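Local structure of cytochrome c (Rhodothermus marinus, 6CUN) at residues E10-E15 against R84-K89; I16-Q21 against M75-G80; Y70-M75 against L104-A109. The protein binds heme c covalently, probably serves in electron transfer, and in this engineered form acts as a carbene transferase linked to silicon-carbon bond formation. The protein carries 3 engineered substitutions. All blocks are in the same frame, centred on the assembly; numbering follows the deposited sequence.

Interaction 1: residues E10-E15 against R84-K89; sequences EALAAE and RHPVMK. With CA1 (ethyl propionate), chain C.
A13 and H85 bring the two backbones nearest, their CA atoms 6.7 Å apart, where helix 9-16 passes the joint between helix 78-84 and helix 86-95. The H85 ring fills this approach. With CG anti to the backbone N (chi1 -161°), the imidazole extends past L12 and turns its edge to the N-terminal helix: CD2 lies 3.6 Å from A13 N, near the ring plane, and 4.0 Å from A13 CB. Both ring nitrogens are engaged. V87 N donates to H85 ND1 at 3.2 Å, a bent bond whose donor is tilted 18° from the ring plane, while NE2 is hydrogen-bonded to P9 O. An accepting ND1 beside an NE2 that faces a carbonyl is consistent with a neutral imidazole protonated at NE2.

Beside the ring, L12 and P86 meet tip to tip, and the 3.4 Å between L12 CD2 and P86 CD is tight for two carbons. The same methyl also rests against the R84 carbonyl oxygen. Farther out, E15 CG lies at the edge of the R84 guanidinium. The carboxylate and guanidinium planes stand 86° apart, and E15 OE1 stays 4.3 Å from R84 NH2, so the opposite charges are near but form no salt bridge.

Within the first turn of helix 86-95, the bent chain of M88 sets SD 3.7 Å from CJ1 in the ethyl group of the bound CA1. Through the V87 N bond, H85 is the N-cap of this helix, with P86 its first residue, and it also packs edge-to-face with Y70, joining the N-terminal helix to the wall of the heme pocket.

Interaction 2: residues I16-Q21 against M75-G80; sequences IGPVKQ and MLNPNG. With CA1 (ethyl propionate), chain C.
N77 carries the polar part of the contact, giving ND2 to G17 O over 2.9 Å in a nearly straight bond (165°). The acceptor lies almost in the amide plane of N77, whereas the donor stands well above the G17 carbonyl plane, 51° out of it. At the other end of the amide, OD1 accepts from G80 N at 3.1 Å, so that N77 is the N-cap of helix 78-84. One bond at ND2 and another at OD1 settle which way round the amide sits. The accepting carbonyl lies at a turn in which G17 leaves helix 9-16 with positive phi (78°) and the peptide bond to P18 is cis.

Packing contacts flank this bond. The I16 CG2 methyl sits against the amide, 3.5 Å from N77 ND2, and 3.7 Å from the backbone C of G80, a glycine whose bare backbone lets the methyl come in. P18 lies across the junction, its CD 3.8 Å from N77 CB and its CG over L76 CB. V19 CG2 meets L76 CD1 at 3.7 Å.

The ligand contact is made by P78, whose CB is 3.5 Å from CJ2 of CA1.

Around the contact, V19 N binds N73 OD1 on helix 68-76, I16 touches M81 of helix 78-84, and V19 and L76 reach E106 and A109 of helix 106-121. The loop after helix 9-16 therefore runs along the break between helix 68-76 and helix 78-84.

Interaction 3: residues Y70-M75 against L104-A109; sequences YIMNTM and LSEEQA. Engineered in segment 70-75: T74 (natural residue Val). With HEC (heme c), chain B; CA1 (ethyl propionate), chain C.
M75 and L104 form part of the heme pocket wall where helix 68-76 packs on the start of helix 106-121. M75 CB lies 3.8 Å from L104 CD1, the two side chains crossing at a slant. Farther along the M75 chain, SD is 3.9 Å from A109 CB. The same M75 SD is 3.7 Å from the methyl HEC CMB, so one sulfur bridges helix and porphyrin. The chain bends at its last torsion, carrying CE back toward the A109 carbonyl oxygen.

M72 works one turn earlier. Its side chain folds twice, at chi2 and chi3 (-71° and -73°), which puts SD beside A109 O and CE against the aliphatic part of E106, 3.8 Å from its CG. No hydrogen bond joins the segments; A109, presenting a methyl to both sulfur-bearing chains, allows the M72 and A109 backbones to come close.

The start of helix 106-121 is fixed by a capping box: S105 N donates to an in-plane lone pair of Q108 OE1 (2.9 Å), and Q108 N returns a bond to S105 OG.

On the heme side of helix 68-76, Y70 OH donates to the propionate oxygen O2A at 2.7 Å. The engineered T74 turns OG1 back to donate to Y70 O, which also accepts from T74 N on the opposite face of its plane. T74 CG2 consequently faces the ligand, 3.4 Å from OX9 of CA1. The CA1 CX6 atom sits 1.9 Å from HEC FE, the heme iron, as expected for an iron-carbene.

Helix 86-95 covers Y70 and T74 through M88, helix 78-84 adds M81, and I112 of helix 106-121 continues the packing on M75.

How the interactions relate
From the N terminus, helix 9-16 supplies 10-15, and interaction 1 closes a long loop back to 84-89. Interaction 2 begins directly afterwards at 16-21 and ends at 75-80, so its loop lies wholly within that of interaction 1. Interaction 3 starts at 70-75 and runs forward to 104-109, crossing both. It shares M75 with interaction 2. Direct bonds join the three: K20 NZ to A14 O links interactions 1 and 2, E10 OE2 to Y70 N links 1 and 3, and V19 N to N73 OD1 links 2 and 3. Together they tie the N-terminal helix, its loop and the C-terminal helix to the helices of 68-95, which bring T74, P78 and M88 to CA1.

Interaction 1: residues E10-E15 against R84-K89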
# COMPACT_ATOMS: atom_id res chain seq x y z
N GLU A 10 4.22 -12.17 1.59
CA GLU A 10 5.17 -11.32 0.85
C GLU A 10 5.71 -12.06 -0.37
O GLU A 10 5.97 -11.44 -1.40
CB GLU A 10 6.32 -10.81 1.73
CG GLU A 10 5.95 -9.68 2.69
CD GLU A 10 5.73 -8.37 1.93
OE1 GLU A 10 6.76 -7.66 1.66
OE2 GLU A 10 4.57 -8.14 1.51
N ALA A 11 6.01 -13.33 -0.23
CA ALA A 11 6.54 -14.11 -1.36
C ALA A 11 5.51 -14.19 -2.48
O ALA A 11 5.84 -13.98 -3.66
CB ALA A 11 6.98 -15.49 -0.92
N LEU A 12 4.24 -14.39 -2.14
CA LEU A 12 3.24 -14.43 -3.19
C LEU A 12 3.09 -13.05 -3.82
O LEU A 12 2.93 -12.96 -5.04
CB LEU A 12 1.89 -14.93 -2.70
CG LEU A 12 0.89 -15.19 -3.86
CD1 LEU A 12 1.39 -15.84 -5.17
CD2 LEU A 12 -0.24 -16.04 -3.32
N ALA A 13 3.11 -11.97 -2.99
CA ALA A 13 3.06 -10.62 -3.55
C ALA A 13 4.24 -10.39 -4.52
O ALA A 13 4.05 -9.80 -5.59
CB ALA A 13 3.06 -9.58 -2.45
N ALA A 14 5.42 -10.88 -4.18
CA ALA A 14 6.57 -10.72 -5.08
C ALA A 14 6.35 -11.44 -6.38
O ALA A 14 6.60 -10.90 -7.46
CB ALA A 14 7.83 -11.21 -4.39
N GLU A 15 5.90 -12.67 -6.31
CA GLU A 15 5.65 -13.43 -7.55
C GLU A 15 4.66 -12.71 -8.48
O GLU A 15 4.87 -12.60 -9.69
CB GLU A 15 5.17 -14.81 -7.20
CG GLU A 15 5.25 -15.75 -8.40
CD GLU A 15 4.76 -17.14 -8.14
OE1 GLU A 15 4.80 -17.91 -9.12
OE2 GLU A 15 4.40 -17.46 -6.98
N ARG A 84 -4.95 -12.81 -7.79
CA ARG A 84 -4.03 -13.86 -7.38
C ARG A 84 -3.61 -13.89 -5.92
O ARG A 84 -3.05 -14.89 -5.50
CB ARG A 84 -2.77 -13.86 -8.28
CG ARG A 84 -3.05 -14.20 -9.75
CD ARG A 84 -1.82 -13.97 -10.64
NE ARG A 84 -0.63 -14.70 -10.17
CZ ARG A 84 0.63 -14.46 -10.53
NH1 ARG A 84 0.94 -13.51 -11.42
NH2 ARG A 84 1.62 -15.19 -10.00
N HIS A 85 -3.82 -12.82 -5.15
CA HIS A 85 -3.29 -12.78 -3.80
C HIS A 85 -4.41 -13.08 -2.82
O HIS A 85 -5.41 -12.39 -2.80
CB HIS A 85 -2.66 -11.44 -3.44
CG HIS A 85 -1.75 -11.55 -2.27
ND1 HIS A 85 -2.21 -11.66 -0.97
CD2 HIS A 85 -0.40 -11.63 -2.19
CE1 HIS A 85 -1.18 -11.82 -0.16
NE2 HIS A 85 -0.06 -11.79 -0.88
N PRO A 86 -4.26 -14.15 -2.02
CA PRO A 86 -5.40 -14.56 -1.18
C PRO A 86 -5.89 -13.48 -0.22
O PRO A 86 -7.07 -13.39 0.03
CB PRO A 86 -4.85 -15.76 -0.41
CG PRO A 86 -3.82 -16.33 -1.32
CD PRO A 86 -3.16 -15.12 -1.92
N VAL A 87 -4.97 -12.68 0.33
CA VAL A 87 -5.38 -11.63 1.24
C VAL A 87 -6.25 -10.63 0.52
O VAL A 87 -7.33 -10.23 1.01
CB VAL A 87 -4.17 -10.94 1.90
CG1 VAL A 87 -4.64 -9.78 2.76
CG2 VAL A 87 -3.32 -11.94 2.70
N MET A 88 -5.79 -10.22 -0.66
CA MET A 88 -6.57 -9.26 -1.45
C MET A 88 -7.91 -9.81 -1.99
O MET A 88 -8.90 -9.07 -2.06
CB MET A 88 -5.73 -8.70 -2.62
CG MET A 88 -6.40 -7.56 -3.32
SD MET A 88 -6.64 -6.13 -2.30
CE MET A 88 -4.97 -5.50 -2.16
N LYS A 89 -7.90 -11.07 -2.45
CA LYS A 89 -9.14 -11.69 -2.94
C LYS A 89 -10.24 -11.64 -1.90
O LYS A 89 -11.42 -11.29 -2.21
CB LYS A 89 -8.86 -13.14 -3.34
CG LYS A 89 -8.24 -13.28 -4.70
CD LYS A 89 -8.32 -14.70 -5.24
CE LYS A 89 -7.08 -15.49 -4.94
NZ LYS A 89 -7.20 -16.83 -5.59
CX5 CA1 C . -4.65 0.66 -4.20
CX6 CA1 C . -5.97 0.36 -3.54
CX7 CA1 C . -6.73 -0.64 -4.21
OX8 CA1 C . -7.57 -0.39 -5.05
OX9 CA1 C . -6.45 -1.98 -3.82
CJ1 CA1 C . -7.25 -3.06 -4.33
CJ2 CA1 C . -6.45 -3.79 -5.36

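Interaction 2: residues I16-Q21 against M75-G80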
# COMPACT_ATOMS: atom_id res chain seq x y z
N ILE A 16 3.63 -12.11 -7.89
CA ILE A 16 2.63 -11.37 -8.67
C ILE A 16 3.30 -10.15 -9.32
O ILE A 16 3.05 -9.86 -10.48
CB ILE A 16 1.45 -10.99 -7.79
CG1 ILE A 16 0.67 -12.28 -7.44
CG2 ILE A 16 0.57 -9.92 -8.45
CD1 ILE A 16 -0.22 -12.15 -6.26
N GLY A 17 4.11 -9.44 -8.54
CA GLY A 17 4.90 -8.35 -9.05
C GLY A 17 4.09 -7.08 -9.25
O GLY A 17 2.88 -7.03 -9.00
N PRO A 18 4.76 -6.04 -9.76
CA PRO A 18 6.13 -6.04 -10.30
C PRO A 18 7.21 -5.94 -9.30
O PRO A 18 8.37 -6.36 -9.57
CB PRO A 18 6.14 -4.83 -11.21
CG PRO A 18 5.19 -3.89 -10.54
CD PRO A 18 4.07 -4.79 -10.08
N VAL A 19 6.96 -5.41 -8.14
CA VAL A 19 7.99 -5.27 -7.15
C VAL A 19 8.29 -6.64 -6.53
O VAL A 19 7.40 -7.43 -6.28
CB VAL A 19 7.59 -4.25 -6.05
CG1 VAL A 19 8.58 -4.17 -4.93
CG2 VAL A 19 7.42 -2.90 -6.70
N LYS A 20 9.58 -6.93 -6.35
CA LYS A 20 10.04 -8.20 -5.82
C LYS A 20 10.60 -8.14 -4.42
O LYS A 20 10.53 -9.11 -3.68
CB LYS A 20 11.10 -8.79 -6.78
CG LYS A 20 10.61 -8.93 -8.19
CD LYS A 20 9.51 -9.95 -8.35
CE LYS A 20 8.87 -9.96 -9.70
NZ LYS A 20 7.90 -11.06 -9.86
N GLN A 21 11.18 -7.00 -4.06
CA GLN A 21 11.86 -6.82 -2.77
C GLN A 21 11.82 -5.35 -2.44
O GLN A 21 11.94 -4.55 -3.37
CB GLN A 21 13.33 -7.29 -2.86
N MET A 75 -0.60 -1.05 -4.99
CA MET A 75 -0.63 0.19 -5.73
C MET A 75 -0.27 0.04 -7.21
O MET A 75 -0.84 0.71 -8.08
CB MET A 75 0.34 1.22 -5.12
CG MET A 75 -0.16 1.82 -3.83
SD MET A 75 0.96 3.09 -3.20
CE MET A 75 1.95 2.10 -2.11
N LEU A 76 0.69 -0.81 -7.50
CA LEU A 76 1.24 -0.87 -8.85
C LEU A 76 0.61 -1.93 -9.74
O LEU A 76 0.69 -1.86 -10.98
CB LEU A 76 2.74 -1.08 -8.78
CG LEU A 76 3.48 0.04 -8.12
CD1 LEU A 76 4.91 -0.40 -7.88
CD2 LEU A 76 3.45 1.28 -8.99
N ASN A 77 -0.02 -2.91 -9.12
CA ASN A 77 -0.65 -4.00 -9.86
C ASN A 77 -1.89 -4.45 -9.14
O ASN A 77 -2.01 -5.61 -8.76
CB ASN A 77 0.34 -5.16 -9.96
CG ASN A 77 -0.11 -6.28 -10.90
OD1 ASN A 77 -1.11 -6.17 -11.62
ND2 ASN A 77 0.63 -7.38 -10.85
N PRO A 78 -2.86 -3.53 -9.00
CA PRO A 78 -4.05 -3.91 -8.26
C PRO A 78 -4.80 -5.09 -8.89
O PRO A 78 -5.29 -5.96 -8.16
CB PRO A 78 -4.89 -2.64 -8.27
CG PRO A 78 -4.39 -1.83 -9.41
CD PRO A 78 -2.91 -2.14 -9.47
N ASN A 79 -4.84 -5.15 -10.21
CA ASN A 79 -5.60 -6.24 -10.85
C ASN A 79 -4.95 -7.58 -10.59
O ASN A 79 -5.65 -8.57 -10.34
CB ASN A 79 -5.73 -6.01 -12.35
CG ASN A 79 -6.56 -4.80 -12.66
OD1 ASN A 79 -7.59 -4.56 -12.02
ND2 ASN A 79 -6.16 -4.06 -13.67
N GLY A 80 -3.62 -7.64 -10.67
CA GLY A 80 -2.91 -8.87 -10.34
C GLY A 80 -3.09 -9.29 -8.90
O GLY A 80 -3.28 -10.47 -8.60
CX5 CA1 C . -4.65 0.66 -4.20
CX6 CA1 C . -5.97 0.36 -3.54
CX7 CA1 C . -6.73 -0.64 -4.21
OX8 CA1 C . -7.57 -0.39 -5.05
OX9 CA1 C . -6.45 -1.98 -3.82
CJ1 CA1 C . -7.25 -3.06 -4.33
CJ2 CA1 C . -6.45 -3.79 -5.36

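Interaction 3: residues Y70-M75 against L104-A109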
# COMPACT_ATOMS: atom_id res chain seq x y z
N TYR A 70 3.75 -6.45 -0.69
CA TYR A 70 2.28 -6.47 -0.83
C TYR A 70 1.73 -5.05 -1.03
O TYR A 70 0.88 -4.82 -1.88
CB TYR A 70 1.68 -7.14 0.40
CG TYR A 70 0.18 -7.09 0.51
CD1 TYR A 70 -0.47 -6.00 1.08
CD2 TYR A 70 -0.64 -8.11 0.01
CE1 TYR A 70 -1.83 -5.94 1.23
CE2 TYR A 70 -2.02 -8.02 0.14
CZ TYR A 70 -2.58 -6.93 0.74
OH TYR A 70 -3.96 -6.90 0.90
N ILE A 71 2.18 -4.12 -0.18
CA ILE A 71 1.65 -2.76 -0.27
C ILE A 71 2.01 -2.13 -1.62
O ILE A 71 1.19 -1.49 -2.28
CB ILE A 71 2.11 -1.91 0.92
CG1 ILE A 71 1.53 -2.47 2.23
CG2 ILE A 71 1.77 -0.47 0.70
CD1 ILE A 71 2.16 -1.89 3.45
N MET A 72 3.27 -2.29 -2.03
CA MET A 72 3.69 -1.71 -3.27
C MET A 72 2.93 -2.29 -4.46
O MET A 72 2.50 -1.55 -5.37
CB MET A 72 5.19 -1.94 -3.54
CG MET A 72 6.07 -1.09 -2.65
SD MET A 72 6.09 0.64 -2.97
CE MET A 72 7.04 0.63 -4.48
N ASN A 73 2.76 -3.60 -4.49
CA ASN A 73 2.10 -4.23 -5.62
C ASN A 73 0.59 -4.02 -5.61
O ASN A 73 -0.03 -4.07 -6.66
CB ASN A 73 2.49 -5.68 -5.77
CG ASN A 73 3.93 -5.81 -6.23
OD1 ASN A 73 4.49 -4.87 -6.81
ND2 ASN A 73 4.55 -6.98 -6.00
N THR A 74 0.01 -3.73 -4.44
CA THR A 74 -1.40 -3.28 -4.41
C THR A 74 -1.55 -1.98 -5.18
O THR A 74 -2.47 -1.81 -5.97
CB THR A 74 -1.85 -3.14 -2.97
OG1 THR A 74 -1.91 -4.43 -2.37
CG2 THR A 74 -3.23 -2.55 -2.93
N MET A 75 -0.60 -1.05 -4.99
CA MET A 75 -0.63 0.19 -5.73
C MET A 75 -0.27 0.04 -7.21
O MET A 75 -0.84 0.71 -8.08
CB MET A 75 0.34 1.22 -5.12
CG MET A 75 -0.16 1.82 -3.83
SD MET A 75 0.96 3.09 -3.20
CE MET A 75 1.95 2.10 -2.11
N LEU A 104 0.03 5.00 -10.78
CA LEU A 104 1.21 5.59 -10.14
C LEU A 104 2.47 4.99 -10.66
O LEU A 104 2.52 3.85 -11.10
CB LEU A 104 1.18 5.25 -8.64
CG LEU A 104 0.11 5.70 -7.74
CD1 LEU A 104 0.13 4.73 -6.54
CD2 LEU A 104 0.20 7.13 -7.31
N SER A 105 3.55 5.76 -10.57
CA SER A 105 4.89 5.21 -10.79
C SER A 105 5.39 4.47 -9.58
O SER A 105 4.91 4.68 -8.47
CB SER A 105 5.87 6.29 -11.16
OG SER A 105 6.10 7.12 -10.05
N GLU A 106 6.42 3.63 -9.77
CA GLU A 106 7.04 2.98 -8.63
C GLU A 106 7.61 4.02 -7.65
O GLU A 106 7.52 3.83 -6.44
CB GLU A 106 8.11 1.98 -9.08
CG GLU A 106 8.65 1.16 -7.92
CD GLU A 106 9.73 0.18 -8.31
OE1 GLU A 106 10.30 0.25 -9.43
OE2 GLU A 106 10.01 -0.66 -7.40
N GLU A 107 8.20 5.10 -8.17
CA GLU A 107 8.72 6.14 -7.31
C GLU A 107 7.63 6.72 -6.42
O GLU A 107 7.84 6.89 -5.20
CB GLU A 107 9.33 7.25 -8.17
CG GLU A 107 10.05 8.34 -7.36
CD GLU A 107 10.41 9.57 -8.11
OE1 GLU A 107 9.57 10.02 -8.98
OE2 GLU A 107 11.50 10.15 -7.85
N GLN A 108 6.50 7.03 -7.00
CA GLN A 108 5.36 7.56 -6.25
C GLN A 108 4.86 6.58 -5.22
O GLN A 108 4.61 6.93 -4.04
CB GLN A 108 4.24 7.97 -7.16
CG GLN A 108 4.55 9.16 -8.03
CD GLN A 108 3.48 9.41 -9.05
OE1 GLN A 108 2.98 8.50 -9.73
NE2 GLN A 108 3.09 10.68 -9.18
N ALA A 109 4.74 5.31 -5.60
CA ALA A 109 4.31 4.29 -4.68
C ALA A 109 5.27 4.16 -3.51
O ALA A 109 4.85 3.96 -2.37
CB ALA A 109 4.11 2.98 -5.42
FE HEC B . -6.72 1.14 -1.95
CHA HEC B . -7.26 -1.95 -0.55
CHB HEC B . -3.65 1.21 -0.58
CHC HEC B . -6.10 4.03 -3.59
CHD HEC B . -9.96 1.26 -2.95
NA HEC B . -5.66 -0.12 -0.82
C1A HEC B . -6.02 -1.36 -0.33
C2A HEC B . -4.92 -1.95 0.42
C3A HEC B . -3.92 -1.06 0.36
C4A HEC B . -4.38 0.09 -0.36
CMA HEC B . -2.52 -1.19 0.95
CAA HEC B . -4.95 -3.31 1.13
CBA HEC B . -5.25 -3.09 2.61
CGA HEC B . -5.00 -4.27 3.51
O1A HEC B . -5.32 -4.21 4.73
O2A HEC B . -4.37 -5.25 3.05
NB HEC B . -5.19 2.37 -2.04
C1B HEC B . -4.01 2.29 -1.31
C2B HEC B . -3.22 3.47 -1.54
C3B HEC B . -3.87 4.25 -2.40
C4B HEC B . -5.12 3.59 -2.73
CMB HEC B . -1.89 3.71 -0.87
CAB HEC B . -3.44 5.63 -2.97
CBB HEC B . -2.24 5.37 -3.95
NC HEC B . -7.79 2.37 -3.09
C1C HEC B . -7.37 3.53 -3.68
C2C HEC B . -8.47 4.19 -4.34
C3C HEC B . -9.56 3.43 -4.14
C4C HEC B . -9.15 2.27 -3.38
CMC HEC B . -8.34 5.51 -5.07
CAC HEC B . -11.03 3.82 -4.53
CBC HEC B . -11.24 4.02 -6.03
ND HEC B . -8.27 -0.08 -1.81
C1D HEC B . -9.58 0.15 -2.28
C2D HEC B . -10.39 -0.99 -1.97
C3D HEC B . -9.65 -1.87 -1.31
C4D HEC B . -8.31 -1.32 -1.19
CMD HEC B . -11.89 -1.05 -2.36
CAD HEC B . -10.08 -3.24 -0.78
CBD HEC B . -9.94 -4.29 -1.88
CGD HEC B . -10.92 -4.15 -3.01
O1D HEC B . -12.17 -4.30 -2.68
O2D HEC B . -10.62 -3.88 -4.20
CX5 CA1 C . -4.65 0.66 -4.20
CX6 CA1 C . -5.97 0.36 -3.54
CX7 CA1 C . -6.73 -0.64 -4.21
OX8 CA1 C . -7.57 -0.39 -5.05
OX9 CA1 C . -6.45 -1.98 -3.82
CJ1 CA1 C . -7.25 -3.06 -4.33
CJ2 CA1 C . -6.45 -3.79 -5.36